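Local coordinates for sensor protein (Pseudomonas syringae pv. tomato, PDB 2R8R) that probably phosphorylates itself on a histidine using ATP in a potassium-responsive two-component system, this chain being its N-terminal sensor domain with a P-loop NTPase-like fold, at residues 5-10 with 118-123; 35-40 with 87-92; 79-84 with 111-116; 105-110 with 147-152. All blocks are in the same frame, centred on the assembly; numbering follows the deposited sequence.

Contact 1. Residues 5-10 with 118-123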
loop_
_atom_site.group_PDB
_atom_site.type_symbol
_atom_site.label_atom_id
_atom_site.label_comp_id
_atom_site.label_asym_id
_atom_site.label_seq_id
_atom_site.Cartn_x
_atom_site.Cartn_y
_atom_site.Cartn_z
ATOM N N GLY A 5 0.687 1.924 19.250
ATOM C CA GLY A 5 1.180 1.645 17.896
ATOM C C GLY A 5 1.081 2.911 17.061
ATOM O O GLY A 5 0.096 3.655 17.137
ATOM N N ARG A 6 2.130 3.171 16.300
ATOM C CA ARG A 6 2.189 4.303 15.369
ATOM C C ARG A 6 2.150 3.867 13.922
ATOM O O ARG A 6 2.953 3.023 13.498
ATOM C CB ARG A 6 3.465 5.091 15.620
ATOM C CG ARG A 6 3.429 5.788 16.969
ATOM C CD ARG A 6 4.763 6.378 17.318
ATOM N NE ARG A 6 4.660 7.173 18.548
ATOM C CZ ARG A 6 5.681 7.853 19.077
ATOM N NH1 ARG A 6 6.881 7.860 18.471
ATOM N NH2 ARG A 6 5.482 8.559 20.187
ATOM N N LEU A 7 1.229 4.485 13.174
ATOM C CA LEU A 7 1.082 4.279 11.737
ATOM C C LEU A 7 1.831 5.334 10.939
ATOM O O LEU A 7 1.609 6.531 11.134
ATOM C CB LEU A 7 -0.402 4.376 11.341
ATOM C CG LEU A 7 -0.831 3.970 9.916
ATOM C CD1 LEU A 7 -0.421 2.499 9.505
ATOM C CD2 LEU A 7 -2.354 4.229 9.788
ATOM N N LYS A 8 2.670 4.867 10.008
ATOM C CA LYS A 8 3.271 5.681 8.959
ATOM C C LYS A 8 2.757 5.230 7.579
ATOM O O LYS A 8 2.895 4.068 7.200
ATOM C CB LYS A 8 4.799 5.612 9.035
ATOM C CG LYS A 8 5.510 6.545 8.067
ATOM C CD LYS A 8 7.017 6.452 8.184
ATOM C CE LYS A 8 7.696 7.531 7.271
ATOM N NZ LYS A 8 9.240 7.498 7.178
ATOM N N VAL A 9 2.152 6.166 6.844
ATOM C CA VAL A 9 1.611 5.912 5.518
ATOM C C VAL A 9 2.539 6.519 4.493
ATOM O O VAL A 9 2.828 7.712 4.563
ATOM C CB VAL A 9 0.210 6.552 5.340
ATOM C CG1 VAL A 9 -0.426 6.256 3.896
ATOM C CG2 VAL A 9 -0.710 6.141 6.499
ATOM N N PHE A 10 3.012 5.691 3.560
ATOM C CA PHE A 10 3.706 6.159 2.349
ATOM C C PHE A 10 2.651 6.346 1.279
ATOM O O PHE A 10 2.117 5.376 0.767
ATOM C CB PHE A 10 4.764 5.169 1.922
ATOM C CG PHE A 10 5.876 4.997 2.936
ATOM C CD1 PHE A 10 7.110 5.675 2.783
ATOM C CD2 PHE A 10 5.704 4.173 4.060
ATOM C CE1 PHE A 10 8.143 5.500 3.738
ATOM C CE2 PHE A 10 6.741 4.001 5.016
ATOM C CZ PHE A 10 7.957 4.643 4.842
ATOM N N ILE A 118 1.807 -2.478 18.287
ATOM C CA ILE A 118 2.703 -2.762 17.175
ATOM C C ILE A 118 2.676 -1.553 16.221
ATOM O O ILE A 118 1.609 -1.081 15.810
ATOM C CB ILE A 118 2.296 -4.103 16.460
ATOM C CG1 ILE A 118 2.321 -5.267 17.487
ATOM C CG2 ILE A 118 3.199 -4.417 15.196
ATOM C CD1 ILE A 118 1.541 -6.515 17.034
ATOM N N ASP A 119 3.855 -1.045 15.887
ATOM C CA ASP A 119 3.979 -0.012 14.858
ATOM C C ASP A 119 3.710 -0.613 13.487
ATOM O O ASP A 119 4.015 -1.785 13.235
ATOM C CB ASP A 119 5.391 0.616 14.876
ATOM C CG ASP A 119 5.694 1.363 16.174
ATOM O OD1 ASP A 119 4.793 2.018 16.750
ATOM O OD2 ASP A 119 6.855 1.303 16.610
ATOM N N VAL A 120 3.132 0.199 12.606
ATOM C CA VAL A 120 2.849 -0.207 11.254
ATOM C C VAL A 120 3.314 0.805 10.211
ATOM O O VAL A 120 3.073 2.011 10.339
ATOM C CB VAL A 120 1.340 -0.535 11.033
ATOM C CG1 VAL A 120 1.127 -0.904 9.565
ATOM C CG2 VAL A 120 0.851 -1.696 11.965
ATOM N N TYR A 121 3.997 0.300 9.180
ATOM C CA TYR A 121 4.271 1.075 7.940
ATOM C C TYR A 121 3.336 0.523 6.872
ATOM O O TYR A 121 3.123 -0.684 6.793
ATOM C CB TYR A 121 5.719 0.894 7.448
ATOM C CG TYR A 121 6.831 1.600 8.228
ATOM C CD1 TYR A 121 6.589 2.283 9.402
ATOM C CD2 TYR A 121 8.163 1.539 7.769
ATOM C CE1 TYR A 121 7.627 2.901 10.116
ATOM C CE2 TYR A 121 9.195 2.164 8.464
ATOM C CZ TYR A 121 8.914 2.854 9.636
ATOM O OH TYR A 121 9.946 3.483 10.302
ATOM N N THR A 122 2.759 1.414 6.074
ATOM C CA THR A 122 1.813 1.013 5.029
ATOM C C THR A 122 1.943 1.904 3.808
ATOM O O THR A 122 2.538 2.965 3.868
ATOM C CB THR A 122 0.312 0.973 5.567
ATOM O OG1 THR A 122 -0.510 0.234 4.653
ATOM C CG2 THR A 122 -0.285 2.379 5.770
ATOM N N THR A 123 1.403 1.441 2.693
ATOM C CA THR A 123 1.385 2.202 1.440
ATOM C C THR A 123 -0.054 2.350 0.962
ATOM O O THR A 123 -0.892 1.478 1.202
ATOM C CB THR A 123 2.189 1.488 0.382
ATOM O OG1 THR A 123 1.542 0.252 0.101
ATOM C CG2 THR A 123 3.625 1.213 0.889
HETATM O O HOH W 1 10.384 6.051 8.754
#

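Contact 2. Residues 35-40 with 87-92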
loop_
_atom_site.group_PDB
_atom_site.type_symbol
_atom_site.label_atom_id
_atom_site.label_comp_id
_atom_site.label_asym_id
_atom_site.label_seq_id
_atom_site.Cartn_x
_atom_site.Cartn_y
_atom_site.Cartn_z
ATOM N N VAL A 35 15.485 -2.562 15.726
ATOM C CA VAL A 35 14.016 -2.748 15.811
ATOM C C VAL A 35 13.638 -4.133 15.287
ATOM O O VAL A 35 14.139 -4.572 14.263
ATOM C CB VAL A 35 13.247 -1.636 15.017
ATOM C CG1 VAL A 35 11.720 -1.831 15.063
ATOM C CG2 VAL A 35 13.614 -0.249 15.561
ATOM N N ARG A 36 12.780 -4.829 16.016
ATOM C CA ARG A 36 12.245 -6.087 15.578
ATOM C C ARG A 36 11.179 -5.829 14.504
ATOM O O ARG A 36 10.009 -5.597 14.791
ATOM C CB ARG A 36 11.676 -6.885 16.775
ATOM C CG ARG A 36 12.752 -7.385 17.785
ATOM C CD ARG A 36 12.103 -8.034 19.034
ATOM N NE ARG A 36 11.379 -7.038 19.838
ATOM C CZ ARG A 36 10.051 -6.923 19.946
ATOM N NH1 ARG A 36 9.236 -7.770 19.350
ATOM N NH2 ARG A 36 9.541 -5.947 20.695
ATOM N N VAL A 37 11.631 -5.878 13.265
ATOM C CA VAL A 37 10.813 -5.623 12.090
ATOM C C VAL A 37 10.297 -6.927 11.489
ATOM O O VAL A 37 11.022 -7.903 11.429
ATOM C CB VAL A 37 11.625 -4.853 11.010
ATOM C CG1 VAL A 37 10.749 -4.549 9.761
ATOM C CG2 VAL A 37 12.213 -3.581 11.606
HETATM N N MSE A 38 9.040 -6.926 11.070
HETATM C CA MSE A 38 8.429 -8.049 10.398
HETATM C C MSE A 38 7.613 -7.558 9.180
HETATM O O MSE A 38 6.849 -6.593 9.257
HETATM C CB MSE A 38 7.514 -8.783 11.345
HETATM C CG MSE A 38 6.909 -10.035 10.759
HETATM SE SE MSE A 38 8.195 -11.507 10.635
HETATM C CE MSE A 38 8.037 -11.958 12.523
ATOM N N ALA A 39 7.824 -8.207 8.051
ATOM C CA ALA A 39 7.010 -8.003 6.874
ATOM C C ALA A 39 5.751 -8.844 7.041
ATOM O O ALA A 39 5.828 -10.065 7.184
ATOM C CB ALA A 39 7.795 -8.393 5.606
ATOM N N GLY A 40 4.599 -8.169 7.060
ATOM C CA GLY A 40 3.291 -8.834 7.153
ATOM C C GLY A 40 2.734 -9.149 5.784
ATOM O O GLY A 40 2.405 -10.297 5.470
ATOM N N LEU A 87 7.548 -3.569 14.689
ATOM C CA LEU A 87 7.114 -2.898 13.452
ATOM C C LEU A 87 6.642 -3.927 12.454
ATOM O O LEU A 87 7.357 -4.888 12.167
ATOM C CB LEU A 87 8.271 -2.135 12.821
ATOM C CG LEU A 87 8.054 -1.370 11.486
ATOM C CD1 LEU A 87 6.884 -0.357 11.579
ATOM C CD2 LEU A 87 9.346 -0.686 11.053
ATOM N N VAL A 88 5.427 -3.748 11.929
ATOM C CA VAL A 88 4.921 -4.603 10.831
ATOM C C VAL A 88 4.766 -3.789 9.544
ATOM O O VAL A 88 4.231 -2.673 9.548
ATOM C CB VAL A 88 3.609 -5.371 11.192
ATOM C CG1 VAL A 88 3.149 -6.260 10.037
ATOM C CG2 VAL A 88 3.843 -6.236 12.406
ATOM N N LEU A 89 5.294 -4.350 8.455
ATOM C CA LEU A 89 5.154 -3.764 7.129
ATOM C C LEU A 89 3.958 -4.360 6.402
ATOM O O LEU A 89 3.833 -5.601 6.268
ATOM C CB LEU A 89 6.420 -3.989 6.299
ATOM C CG LEU A 89 7.711 -3.665 7.036
ATOM C CD1 LEU A 89 8.859 -3.846 6.043
ATOM C CD2 LEU A 89 7.663 -2.270 7.643
ATOM N N VAL A 90 3.073 -3.469 5.972
ATOM C CA VAL A 90 1.761 -3.837 5.385
ATOM C C VAL A 90 1.468 -2.984 4.133
ATOM O O VAL A 90 1.061 -1.823 4.248
ATOM C CB VAL A 90 0.615 -3.656 6.403
ATOM C CG1 VAL A 90 -0.774 -4.046 5.768
ATOM C CG2 VAL A 90 0.897 -4.452 7.702
ATOM N N ASP A 91 1.733 -3.550 2.947
ATOM C CA ASP A 91 1.353 -2.922 1.682
ATOM C C ASP A 91 -0.157 -2.810 1.549
ATOM O O ASP A 91 -0.891 -3.635 2.073
ATOM C CB ASP A 91 1.951 -3.676 0.476
ATOM C CG ASP A 91 3.173 -2.971 -0.098
ATOM O OD1 ASP A 91 3.116 -1.727 -0.285
ATOM O OD2 ASP A 91 4.179 -3.656 -0.383
ATOM N N GLU A 92 -0.611 -1.746 0.898
ATOM C CA GLU A 92 -1.987 -1.632 0.437
ATOM C C GLU A 92 -3.064 -1.461 1.509
ATOM O O GLU A 92 -3.859 -2.366 1.770
ATOM C CB GLU A 92 -2.303 -2.756 -0.557
ATOM C CG GLU A 92 -1.428 -2.549 -1.809
ATOM C CD GLU A 92 -1.551 -3.605 -2.907
ATOM O OE1 GLU A 92 -2.494 -4.458 -2.863
ATOM O OE2 GLU A 92 -0.677 -3.544 -3.826
#

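Contact 3. Residues 79-84 with 111-116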
loop_
_atom_site.group_PDB
_atom_site.type_symbol
_atom_site.label_atom_id
_atom_site.label_comp_id
_atom_site.label_asym_id
_atom_site.label_seq_id
_atom_site.Cartn_x
_atom_site.Cartn_y
_atom_site.Cartn_z
ATOM N N ALA A 79 -0.906 -14.705 13.578
ATOM C CA ALA A 79 0.491 -14.980 13.879
ATOM C C ALA A 79 1.251 -13.709 14.254
ATOM O O ALA A 79 2.134 -13.765 15.116
ATOM C CB ALA A 79 1.172 -15.701 12.713
ATOM N N LEU A 80 0.925 -12.573 13.617
ATOM C CA LEU A 80 1.613 -11.318 13.902
ATOM C C LEU A 80 1.291 -10.843 15.318
ATOM O O LEU A 80 2.151 -10.309 16.009
ATOM C CB LEU A 80 1.267 -10.219 12.860
ATOM C CG LEU A 80 1.782 -10.435 11.419
ATOM C CD1 LEU A 80 1.048 -9.541 10.425
ATOM C CD2 LEU A 80 3.296 -10.331 11.302
ATOM N N LEU A 81 0.055 -11.032 15.751
ATOM C CA LEU A 81 -0.365 -10.588 17.076
ATOM C C LEU A 81 0.303 -11.453 18.120
ATOM O O LEU A 81 0.685 -10.962 19.182
ATOM C CB LEU A 81 -1.883 -10.627 17.242
ATOM C CG LEU A 81 -2.660 -9.547 16.497
ATOM C CD1 LEU A 81 -4.139 -9.939 16.353
ATOM C CD2 LEU A 81 -2.527 -8.164 17.173
ATOM N N LYS A 82 0.471 -12.736 17.799
ATOM C CA LYS A 82 1.123 -13.659 18.712
ATOM C C LYS A 82 2.622 -13.379 18.862
ATOM O O LYS A 82 3.141 -13.337 19.984
ATOM C CB LYS A 82 0.873 -15.103 18.297
ATOM C CG LYS A 82 -0.492 -15.645 18.767
ATOM C CD LYS A 82 -0.601 -17.209 18.613
ATOM C CE LYS A 82 -2.089 -17.737 18.591
ATOM N NZ LYS A 82 -2.732 -17.681 17.216
ATOM N N ALA A 83 3.310 -13.187 17.743
ATOM C CA ALA A 83 4.749 -12.910 17.751
ATOM C C ALA A 83 5.071 -11.517 18.318
ATOM O O ALA A 83 6.174 -11.271 18.806
ATOM C CB ALA A 83 5.290 -13.050 16.360
ATOM N N ALA A 84 4.098 -10.611 18.213
ATOM C CA ALA A 84 4.214 -9.209 18.631
ATOM C C ALA A 84 5.518 -8.512 18.224
ATOM O O ALA A 84 6.276 -8.085 19.079
ATOM C CB ALA A 84 3.998 -9.082 20.155
ATOM N N GLN A 111 -5.471 -1.542 12.335
ATOM C CA GLN A 111 -5.889 -0.900 13.575
ATOM C C GLN A 111 -5.673 -1.866 14.729
ATOM O O GLN A 111 -5.265 -1.450 15.781
ATOM C CB GLN A 111 -7.366 -0.403 13.547
ATOM C CG GLN A 111 -7.755 0.697 12.553
ATOM C CD GLN A 111 -6.955 1.968 12.701
ATOM O OE1 GLN A 111 -6.754 2.465 13.810
ATOM N NE2 GLN A 111 -6.506 2.529 11.571
ATOM N N GLU A 112 -5.938 -3.152 14.516
ATOM C CA GLU A 112 -5.759 -4.184 15.547
ATOM C C GLU A 112 -4.314 -4.371 15.990
ATOM O O GLU A 112 -4.043 -4.557 17.166
ATOM C CB GLU A 112 -6.303 -5.560 15.104
ATOM C CG GLU A 112 -6.501 -6.488 16.277
ATOM C CD GLU A 112 -7.118 -7.821 15.955
ATOM O OE1 GLU A 112 -7.118 -8.235 14.778
ATOM O OE2 GLU A 112 -7.602 -8.479 16.923
ATOM N N LEU A 113 -3.395 -4.351 15.032
ATOM C CA LEU A 113 -1.954 -4.394 15.329
ATOM C C LEU A 113 -1.584 -3.176 16.140
ATOM O O LEU A 113 -0.870 -3.282 17.093
ATOM C CB LEU A 113 -1.121 -4.394 14.033
ATOM C CG LEU A 113 -1.266 -5.624 13.125
ATOM C CD1 LEU A 113 -0.731 -5.298 11.753
ATOM C CD2 LEU A 113 -0.559 -6.829 13.798
ATOM N N LEU A 114 -2.073 -2.014 15.723
ATOM C CA LEU A 114 -1.774 -0.747 16.377
ATOM C C LEU A 114 -2.305 -0.686 17.822
ATOM O O LEU A 114 -1.628 -0.153 18.699
ATOM C CB LEU A 114 -2.342 0.405 15.550
ATOM C CG LEU A 114 -1.721 0.749 14.187
ATOM C CD1 LEU A 114 -2.638 1.814 13.468
ATOM C CD2 LEU A 114 -0.355 1.252 14.386
ATOM N N ALA A 115 -3.492 -1.270 18.060
ATOM C CA ALA A 115 -4.073 -1.366 19.415
ATOM C C ALA A 115 -3.268 -2.309 20.312
ATOM O O ALA A 115 -3.270 -2.144 21.522
ATOM C CB ALA A 115 -5.560 -1.791 19.372
ATOM N N ALA A 116 -2.570 -3.267 19.706
ATOM C CA ALA A 116 -1.660 -4.183 20.412
ATOM C C ALA A 116 -0.282 -3.574 20.645
ATOM O O ALA A 116 0.583 -4.229 21.202
ATOM C CB ALA A 116 -1.523 -5.527 19.656
#

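Contact 4. Residues 105-110 with 147-152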
loop_
_atom_site.group_PDB
_atom_site.type_symbol
_atom_site.label_atom_id
_atom_site.label_comp_id
_atom_site.label_asym_id
_atom_site.label_seq_id
_atom_site.Cartn_x
_atom_site.Cartn_y
_atom_site.Cartn_z
ATOM N N LYS A 105 -11.729 -5.352 5.892
ATOM C CA LYS A 105 -10.727 -4.488 5.318
ATOM C C LYS A 105 -9.392 -4.686 6.002
ATOM O O LYS A 105 -9.313 -4.899 7.214
ATOM C CB LYS A 105 -11.150 -3.021 5.476
ATOM C CG LYS A 105 -12.383 -2.579 4.711
ATOM C CD LYS A 105 -12.334 -2.686 3.177
ATOM C CE LYS A 105 -11.424 -1.639 2.534
ATOM N NZ LYS A 105 -11.499 -1.452 1.015
ATOM N N ARG A 106 -8.324 -4.562 5.228
ATOM C CA ARG A 106 -6.967 -4.605 5.777
ATOM C C ARG A 106 -6.645 -3.447 6.721
ATOM O O ARG A 106 -5.875 -3.637 7.620
ATOM C CB ARG A 106 -5.962 -4.674 4.659
ATOM C CG ARG A 106 -4.521 -4.777 5.100
ATOM C CD ARG A 106 -3.636 -4.980 3.872
ATOM N NE ARG A 106 -3.735 -6.347 3.377
ATOM C CZ ARG A 106 -3.164 -6.780 2.258
ATOM N NH1 ARG A 106 -2.444 -5.942 1.499
ATOM N NH2 ARG A 106 -3.301 -8.066 1.901
ATOM N N TRP A 107 -7.252 -2.266 6.532
ATOM C CA TRP A 107 -7.089 -1.173 7.480
ATOM C C TRP A 107 -7.523 -1.568 8.896
ATOM O O TRP A 107 -6.882 -1.162 9.842
ATOM C CB TRP A 107 -7.725 0.148 7.018
ATOM C CG TRP A 107 -9.242 0.260 6.955
ATOM C CD1 TRP A 107 -10.006 0.246 5.827
ATOM C CD2 TRP A 107 -10.150 0.486 8.049
ATOM N NE1 TRP A 107 -11.333 0.432 6.148
ATOM C CE2 TRP A 107 -11.455 0.557 7.504
ATOM C CE3 TRP A 107 -9.992 0.623 9.436
ATOM C CZ2 TRP A 107 -12.592 0.755 8.296
ATOM C CZ3 TRP A 107 -11.119 0.818 10.222
ATOM C CH2 TRP A 107 -12.398 0.876 9.650
ATOM N N GLN A 108 -8.554 -2.405 9.024
ATOM C CA GLN A 108 -8.954 -2.949 10.332
ATOM C C GLN A 108 -7.931 -3.892 10.929
ATOM O O GLN A 108 -7.744 -3.902 12.134
ATOM C CB GLN A 108 -10.278 -3.698 10.234
ATOM C CG GLN A 108 -11.433 -2.854 9.889
ATOM C CD GLN A 108 -12.661 -3.689 9.594
ATOM O OE1 GLN A 108 -12.994 -3.875 8.441
ATOM N NE2 GLN A 108 -13.315 -4.237 10.649
ATOM N N ASP A 109 -7.311 -4.721 10.100
ATOM C CA ASP A 109 -6.176 -5.530 10.511
ATOM C C ASP A 109 -5.078 -4.662 11.131
ATOM O O ASP A 109 -4.530 -4.965 12.180
ATOM C CB ASP A 109 -5.548 -6.256 9.314
ATOM C CG ASP A 109 -6.448 -7.347 8.689
ATOM O OD1 ASP A 109 -7.570 -7.654 9.200
ATOM O OD2 ASP A 109 -5.979 -7.908 7.674
ATOM N N ILE A 110 -4.760 -3.575 10.438
ATOM C CA ILE A 110 -3.809 -2.590 10.888
ATOM C C ILE A 110 -4.216 -1.934 12.202
ATOM O O ILE A 110 -3.394 -1.786 13.097
ATOM C CB ILE A 110 -3.561 -1.508 9.774
ATOM C CG1 ILE A 110 -2.734 -2.138 8.641
ATOM C CG2 ILE A 110 -2.905 -0.305 10.371
ATOM C CD1 ILE A 110 -2.697 -1.376 7.332
ATOM N N THR A 147 -11.942 1.157 -1.350
ATOM C CA THR A 147 -11.840 2.496 -0.794
ATOM C C THR A 147 -11.374 2.473 0.679
ATOM O O THR A 147 -11.402 1.435 1.358
ATOM C CB THR A 147 -13.176 3.246 -0.841
ATOM O OG1 THR A 147 -14.131 2.507 -0.078
ATOM C CG2 THR A 147 -13.688 3.460 -2.284
ATOM N N LEU A 148 -10.934 3.645 1.130
ATOM C CA LEU A 148 -10.371 3.879 2.477
ATOM C C LEU A 148 -11.052 5.117 3.086
ATOM O O LEU A 148 -11.146 6.155 2.441
ATOM C CB LEU A 148 -8.845 4.103 2.380
ATOM C CG LEU A 148 -8.105 4.321 3.691
ATOM C CD1 LEU A 148 -8.034 2.960 4.459
ATOM C CD2 LEU A 148 -6.721 4.996 3.490
ATOM N N PRO A 149 -11.586 4.998 4.306
ATOM C CA PRO A 149 -12.127 6.224 4.895
ATOM C C PRO A 149 -11.005 7.207 5.124
ATOM O O PRO A 149 -9.894 6.816 5.568
ATOM C CB PRO A 149 -12.763 5.753 6.221
ATOM C CG PRO A 149 -12.987 4.298 6.045
ATOM C CD PRO A 149 -11.804 3.842 5.186
ATOM N N ASP A 150 -11.271 8.461 4.786
ATOM C CA ASP A 150 -10.251 9.494 4.896
ATOM C C ASP A 150 -9.643 9.563 6.309
ATOM O O ASP A 150 -8.443 9.763 6.458
ATOM C CB ASP A 150 -10.828 10.836 4.491
ATOM C CG ASP A 150 -11.233 10.870 3.031
ATOM O OD1 ASP A 150 -11.937 9.937 2.602
ATOM O OD2 ASP A 150 -10.847 11.829 2.320
ATOM N N TRP A 151 -10.473 9.363 7.330
ATOM C CA TRP A 151 -10.031 9.445 8.728
ATOM C C TRP A 151 -8.945 8.436 9.093
ATOM O O TRP A 151 -8.134 8.718 9.956
ATOM C CB TRP A 151 -11.218 9.361 9.708
ATOM C CG TRP A 151 -11.851 8.017 9.773
ATOM C CD1 TRP A 151 -12.986 7.632 9.154
ATOM C CD2 TRP A 151 -11.359 6.863 10.487
ATOM N NE1 TRP A 151 -13.255 6.315 9.443
ATOM C CE2 TRP A 151 -12.274 5.817 10.255
ATOM C CE3 TRP A 151 -10.256 6.629 11.331
ATOM C CZ2 TRP A 151 -12.121 4.548 10.822
ATOM C CZ3 TRP A 151 -10.101 5.376 11.899
ATOM C CH2 TRP A 151 -11.024 4.349 11.644
ATOM N N VAL A 152 -8.895 7.290 8.419
ATOM C CA VAL A 152 -7.835 6.289 8.659
ATOM C C VAL A 152 -6.466 6.896 8.332
ATOM O O VAL A 152 -5.473 6.749 9.098
ATOM C CB VAL A 152 -8.048 4.965 7.883
ATOM C CG1 VAL A 152 -6.822 4.075 8.001
ATOM C CG2 VAL A 152 -9.222 4.212 8.421
HETATM O O HOH W 2 -14.349 -0.935 0.309
#

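Contact 1. Residues 5-10 with 118-123
F10 (chi1 -63°) and Y121 (chi1 -74°) each carry the ring anti to the carbonyl carbon and beside the backbone N. Strand alternation puts both rings on one face of the parallel sheet, and these torsions lean them so that the edge of F10 turns toward the face of Y121. Centroids 5.8 Å apart and planes at 65° define an offset edge-to-face pair. K8, extended beyond CG, runs up beside them and lays CD over the rim of a Y121 face, 4.1 Å from Y121 CE1. Its ammonium is too distant for more than a weak cation-pi attraction, but a water 3.0 Å from Y121 OH lies close to K8 NZ as well.

On the face formed by L7, V9, V120 and T122 the side chains lie side by side: L7 CD1 is 3.7 Å from V120 CG1 and equally far from T122 CG2. The backbone ladder alternates between R6 O, K8 N, K8 O and F10 N on the first strand, the shortest rung being F10 N to T122 O at 2.8 Å. One further bond starts the ladder from a side chain: D119 OD1 receives R6 N at 2.9 Å through its anti lone pair, while the R6 guanidinium stays apart from the carboxylate. Of the buried hydroxyls, T122 OG1 bonds V90 O at the end of strand 87-90, and T123 OG1 bonds D91 OD1 and E92 N just after it. The chemistry thus implies two strands joined by backbone bonds, with threonine hydroxyls linking them to strand 87-90 and the residues following it, beside the probable P-loop.

Contact 2. Residues 35-40 with 87-92
V37 and L87 stand side by side on one face of the parallel pair, V37 CG2 reaching L87 CD2 at 4.1 Å, and V37 CG1 also meets L89. The tighter part lies farther along the strands, where the backbones close up. M38 N sits almost in line with the L87 carbonyl bond, 2.9 Å from L87 O, and M38 O takes L89 N within its carbonyl plane at 2.8 Å. G40 N then binds L89 O, also at 2.8 Å. Having no side chain, G40 sits close against V88, its N 3.8 Å from V88 CG1.

The start of the pair is looser. L87 N reaches R36 O at 3.2 Å, tilted 28° from the carbonyl plane, and V35 CG1 only grazes L87 CB at 4.1 Å. The R36 chain is exposed and bonds A84 O rather than anything on 87-92. M38, a selenomethionine, begins with CG anti to the backbone N (chi1 -176°), then bends at the next two torsions, which carries its selenium end away from the partner strand.

Strand 37-39 is the outermost strand at this side of the sheet, and 87-90 links it to strand 119-125. L89 packs against L24 and A27 of helix 19-32, whereas V90, on the other side, meets I110 of helix 106-115. Just beyond, D91 bonds T20 OG1, consistent with a Walker B-like position following the strand.

Contact 3. Residues 79-84 with 111-116
Two helices of the layer flanking one face of the parallel sheet meet here, L81 of helix 77-83 reaching across to helix 106-115. The segment axes run nearly parallel, 9° apart, but remain 10.5 Å from each other, so long side chains rather than backbones bridge the gap. L81, with CG anti to its carbonyl carbon (chi1 -73°), spreads its two methyls over different partners. L81 CD1 lies over the flat of the E112 carboxylate, 3.7 Å from E112 CD and nearly equidistant from both oxygens, and the two side chains cross at about a right angle. That approach is van der Waals contact, and no hydrogen bond joins the segments.

The other methyl, L81 CD2, touches A116 CB at 3.8 Å and L113 CD2 at 4.1 Å. Deeper, toward the sheet, L113 CD2 also rests 4.0 Å from L80 CB, so a single methyl of L113 touches both L80 and L81. Burial follows the same gradient: L80 and L113 are buried, while A116 is exposed at the outer side. L113 continues onto V120 and L80 onto V88, so both helices are seated on the strands beneath. Positive phi at A84 (44°) ends the first helix, and its carbonyl receives R36 NH1. Parallel helices on one sheet face, each leading into the next parallel strand, are typical of beta-alpha-beta crossovers, here in a domain of the P-loop NTPase clan.

Contact 4. Residues 105-110 with 147-152
T147 meets K105 through its carbonyl: K105 NZ donates to T147 O at 2.9 Å, in the carbonyl plane and on a lone pair. Bends at chi2 and chi3 steer the lysine chain to that carbonyl, where NZ also bonds A94 O, T96 OG1 and a water 3.0 Å away. At L148, the methyl CD1 comes obliquely onto the W107 indole, 3.6 Å from W107 CD1. P149 follows with CD against the pyrrole part, 3.6 Å from W107 NE1. This run leads into helix 150-154, which precedes edge strand 158-161, so W107 near the start of helix 106-115 joins two connections of the alpha/beta domain on the same side of its sheet. W107 has its ring between backbone N and carbonyl carbon (chi1 70°), which projects the indole off the helix toward this run. W151 presents its edge to the W107 face in an offset edge-to-face pair, planes at 81° and W151 CH2 3.8 Å from W107 CZ3. V152 adds a CH-pi contact over the six-membered ring, with V152 CG2 3.8 Å from W107 CE3, while Q108 CG lies over the opposite face of the indole.

In the fold
From the N terminus, residues 5-10 open the longest of the four loops: contact 1 ends only at 118-123 and encloses both contact 2 and contact 3. Contact 2 starts at 35-40, but before it closes at 87-92 the helix at 79-84 has opened contact 3, so the two cross. Contact 4 opens at 105-110, after contact 2 is complete, and closes at 147-152; it therefore crosses contacts 1 and 3. Contacts 1 and 2 share one sheet through neighbouring strands 119-125 and 87-90. Contacts 3 and 4 share helix 106-115, which ties the helical layer to strand 119-125 and to the run before strand 158-161.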